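Local coordinates for protein alkaline serine protease (Thermobifida fusca, PDB 2PFE) that probably cleaves peptide bonds as a secreted serine endopeptidase of the chymotrypsin-like S1 family, this chain being its protease domain, at residues T82-E90 with Y178-G186. Numbering follows the deposited sequence.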
# COMPACT_ATOMS: atom_id res chain seq x y z
N THR A 82 -15.73 6.04 -1.97
CA THR A 82 -14.46 5.66 -2.60
C THR A 82 -13.82 6.77 -3.44
O THR A 82 -14.47 7.77 -3.79
CB THR A 82 -14.65 4.44 -3.52
OG1 THR A 82 -15.67 4.73 -4.49
CG2 THR A 82 -15.03 3.21 -2.71
N VAL A 83 -12.53 6.58 -3.75
CA VAL A 83 -11.80 7.38 -4.75
C VAL A 83 -11.36 6.45 -5.90
O VAL A 83 -10.91 5.32 -5.67
CB VAL A 83 -10.54 8.10 -4.16
CG1 VAL A 83 -9.94 9.05 -5.18
CG2 VAL A 83 -10.88 8.85 -2.87
N THR A 84 -11.50 6.92 -7.14
CA THR A 84 -11.09 6.14 -8.30
C THR A 84 -9.66 6.47 -8.69
O THR A 84 -9.31 7.65 -8.85
CB THR A 84 -12.03 6.37 -9.50
OG1 THR A 84 -13.35 5.98 -9.12
CG2 THR A 84 -11.58 5.53 -10.71
N VAL A 85 -8.84 5.43 -8.81
CA VAL A 85 -7.44 5.53 -9.24
C VAL A 85 -7.41 5.58 -10.77
O VAL A 85 -7.95 4.70 -11.44
CB VAL A 85 -6.62 4.32 -8.75
CG1 VAL A 85 -5.17 4.42 -9.18
CG2 VAL A 85 -6.69 4.20 -7.23
N THR A 86 -6.81 6.64 -11.32
CA THR A 86 -6.77 6.78 -12.79
C THR A 86 -5.35 6.62 -13.38
O THR A 86 -5.17 6.61 -14.59
CB THR A 86 -7.33 8.13 -13.25
OG1 THR A 86 -6.52 9.17 -12.72
CG2 THR A 86 -8.77 8.33 -12.79
N GLY A 87 -4.35 6.50 -12.52
CA GLY A 87 -2.96 6.41 -12.98
C GLY A 87 -2.01 6.45 -11.80
O GLY A 87 -2.46 6.41 -10.64
N SER A 88 -0.71 6.52 -12.08
CA SER A 88 0.31 6.58 -11.04
C SER A 88 1.36 7.66 -11.34
O SER A 88 2.57 7.46 -11.14
CB SER A 88 0.97 5.22 -10.84
OG SER A 88 1.59 4.77 -12.03
N GLN A 89 0.89 8.81 -11.80
CA GLN A 89 1.76 9.97 -12.01
C GLN A 89 2.29 10.44 -10.66
O GLN A 89 1.52 10.83 -9.77
CB GLN A 89 1.00 11.09 -12.71
CG GLN A 89 1.80 12.38 -12.85
CD GLN A 89 0.95 13.56 -13.29
OE1 GLN A 89 1.15 14.12 -14.36
NE2 GLN A 89 -0.02 13.94 -12.45
N GLU A 90 3.61 10.39 -10.53
CA GLU A 90 4.32 10.71 -9.28
C GLU A 90 4.14 12.18 -8.91
O GLU A 90 4.34 13.06 -9.73
CB GLU A 90 5.80 10.35 -9.40
CG GLU A 90 6.62 10.50 -8.14
CD GLU A 90 8.10 10.29 -8.39
OE1 GLU A 90 8.45 9.69 -9.44
OE2 GLU A 90 8.91 10.74 -7.56
N TYR A 178 9.15 -3.74 -10.68
CA TYR A 178 9.93 -4.89 -10.20
C TYR A 178 9.18 -6.19 -10.44
O TYR A 178 9.77 -7.19 -10.83
CB TYR A 178 10.22 -4.77 -8.71
CG TYR A 178 11.29 -5.76 -8.25
CD1 TYR A 178 12.64 -5.47 -8.41
CD2 TYR A 178 10.94 -6.99 -7.67
CE1 TYR A 178 13.63 -6.37 -7.99
CE2 TYR A 178 11.92 -7.90 -7.26
CZ TYR A 178 13.26 -7.59 -7.42
OH TYR A 178 14.24 -8.47 -7.03
N PHE A 179 7.89 -6.17 -10.13
CA PHE A 179 7.06 -7.38 -10.21
C PHE A 179 6.35 -7.57 -11.55
O PHE A 179 5.63 -8.55 -11.73
CB PHE A 179 6.06 -7.43 -9.05
CG PHE A 179 6.71 -7.51 -7.71
CD1 PHE A 179 6.59 -6.45 -6.81
CD2 PHE A 179 7.49 -8.62 -7.36
CE1 PHE A 179 7.19 -6.49 -5.56
CE2 PHE A 179 8.10 -8.67 -6.11
CZ PHE A 179 7.96 -7.60 -5.21
N GLY A 180 6.58 -6.65 -12.49
CA GLY A 180 5.96 -6.71 -13.81
C GLY A 180 4.43 -6.66 -13.75
O GLY A 180 3.76 -7.51 -14.35
N LEU A 181 3.90 -5.68 -13.02
CA LEU A 181 2.46 -5.52 -12.74
C LEU A 181 1.86 -4.32 -13.47
O LEU A 181 2.56 -3.32 -13.71
CB LEU A 181 2.25 -5.31 -11.22
CG LEU A 181 2.80 -6.44 -10.34
CD1 LEU A 181 2.75 -6.07 -8.87
CD2 LEU A 181 2.05 -7.75 -10.61
N GLN A 182 0.57 -4.43 -13.81
CA GLN A 182 -0.17 -3.32 -14.38
C GLN A 182 -1.19 -2.85 -13.34
O GLN A 182 -1.93 -3.66 -12.77
CB GLN A 182 -0.86 -3.76 -15.69
CG GLN A 182 0.13 -4.17 -16.80
CD GLN A 182 0.71 -5.58 -16.61
OE1 GLN A 182 -0.03 -6.54 -16.35
NE2 GLN A 182 2.05 -5.71 -16.75
N LEU A 183 -1.21 -1.55 -13.08
CA LEU A 183 -2.16 -0.95 -12.16
C LEU A 183 -3.58 -0.99 -12.74
O LEU A 183 -3.78 -0.66 -13.91
CB LEU A 183 -1.77 0.51 -11.89
CG LEU A 183 -2.51 1.30 -10.81
CD1 LEU A 183 -2.20 0.77 -9.42
CD2 LEU A 183 -2.12 2.76 -10.92
N VAL A 184 -4.55 -1.38 -11.91
CA VAL A 184 -5.95 -1.33 -12.34
C VAL A 184 -6.47 0.10 -12.17
O VAL A 184 -6.44 0.66 -11.07
CB VAL A 184 -6.82 -2.38 -11.60
CG1 VAL A 184 -8.30 -2.22 -11.94
CG2 VAL A 184 -6.36 -3.80 -11.95
N THR A 185 -6.90 0.70 -13.28
CA THR A 185 -7.31 2.11 -13.29
C THR A 185 -8.74 2.27 -13.83
O THR A 185 -9.27 1.40 -14.52
CB THR A 185 -6.34 2.99 -14.11
OG1 THR A 185 -6.33 2.53 -15.47
CG2 THR A 185 -4.92 2.93 -13.54
N GLY A 186 -9.35 3.41 -13.50
CA GLY A 186 -10.72 3.73 -13.92
C GLY A 186 -10.80 5.14 -14.45
O GLY A 186 -9.78 5.75 -14.77
OXT GLY A 186 -11.88 5.72 -14.59
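Between Gly-186 and Val-85 runs the one hydrogen bond that joins residues 82-90 to 178-186: Gly-186 N gives its hydrogen to Val-85 O over 2.8 Å, with an N-H...O angle of 156°, and the N-H meets the carbonyl nearly end-on. That carbonyl oxygen takes a second, weaker donor, a CA-H...O contact from Thr-185 CA at 3.2 Å. Thr-185 CB lies 3.6 Å from Val-85 O. A chi1 of 61° sets Thr-185 OG1 between the backbone N and the carbonyl carbon and turns CG2 anti to the carbonyl carbon; CG2 lies over the face of the Thr-86 to Gly-87 peptide, 3.7 Å from Thr-86 C and close to Gly-87 N. Residues 84-88 and 183-186 run 141° apart end to end, only loosely antiparallel, and a single backbone hydrogen bond links them. In the double-barrel fold of chymotrypsin-like proteases, residues 82-90 lead from the hairpin of strands 74-76 and 82-84 toward the second barrel, whereas strand 182-183 edges the first barrel's sheet beside strand 20-24. The C-terminal tail therefore lies against the interdomain connection, away from the predicted charge-relay residues. Deeper in, Val-85 CG1 meets Leu-183 CD2 at 3.9 Å, the side chains crossing at about a right angle; the same CD2 lies 3.7 Å from Gly-87 O and also touches Ser-88 CB. Both Val-85 and Leu-183 rest on Ala-150 of strand 149-157. On the exposed side, Thr-86 CG2 packs 3.4 Å from Gly-186 O of the terminal carboxylate, while Thr-86 OG1 hydrogen-bonds with Ser-148 OG.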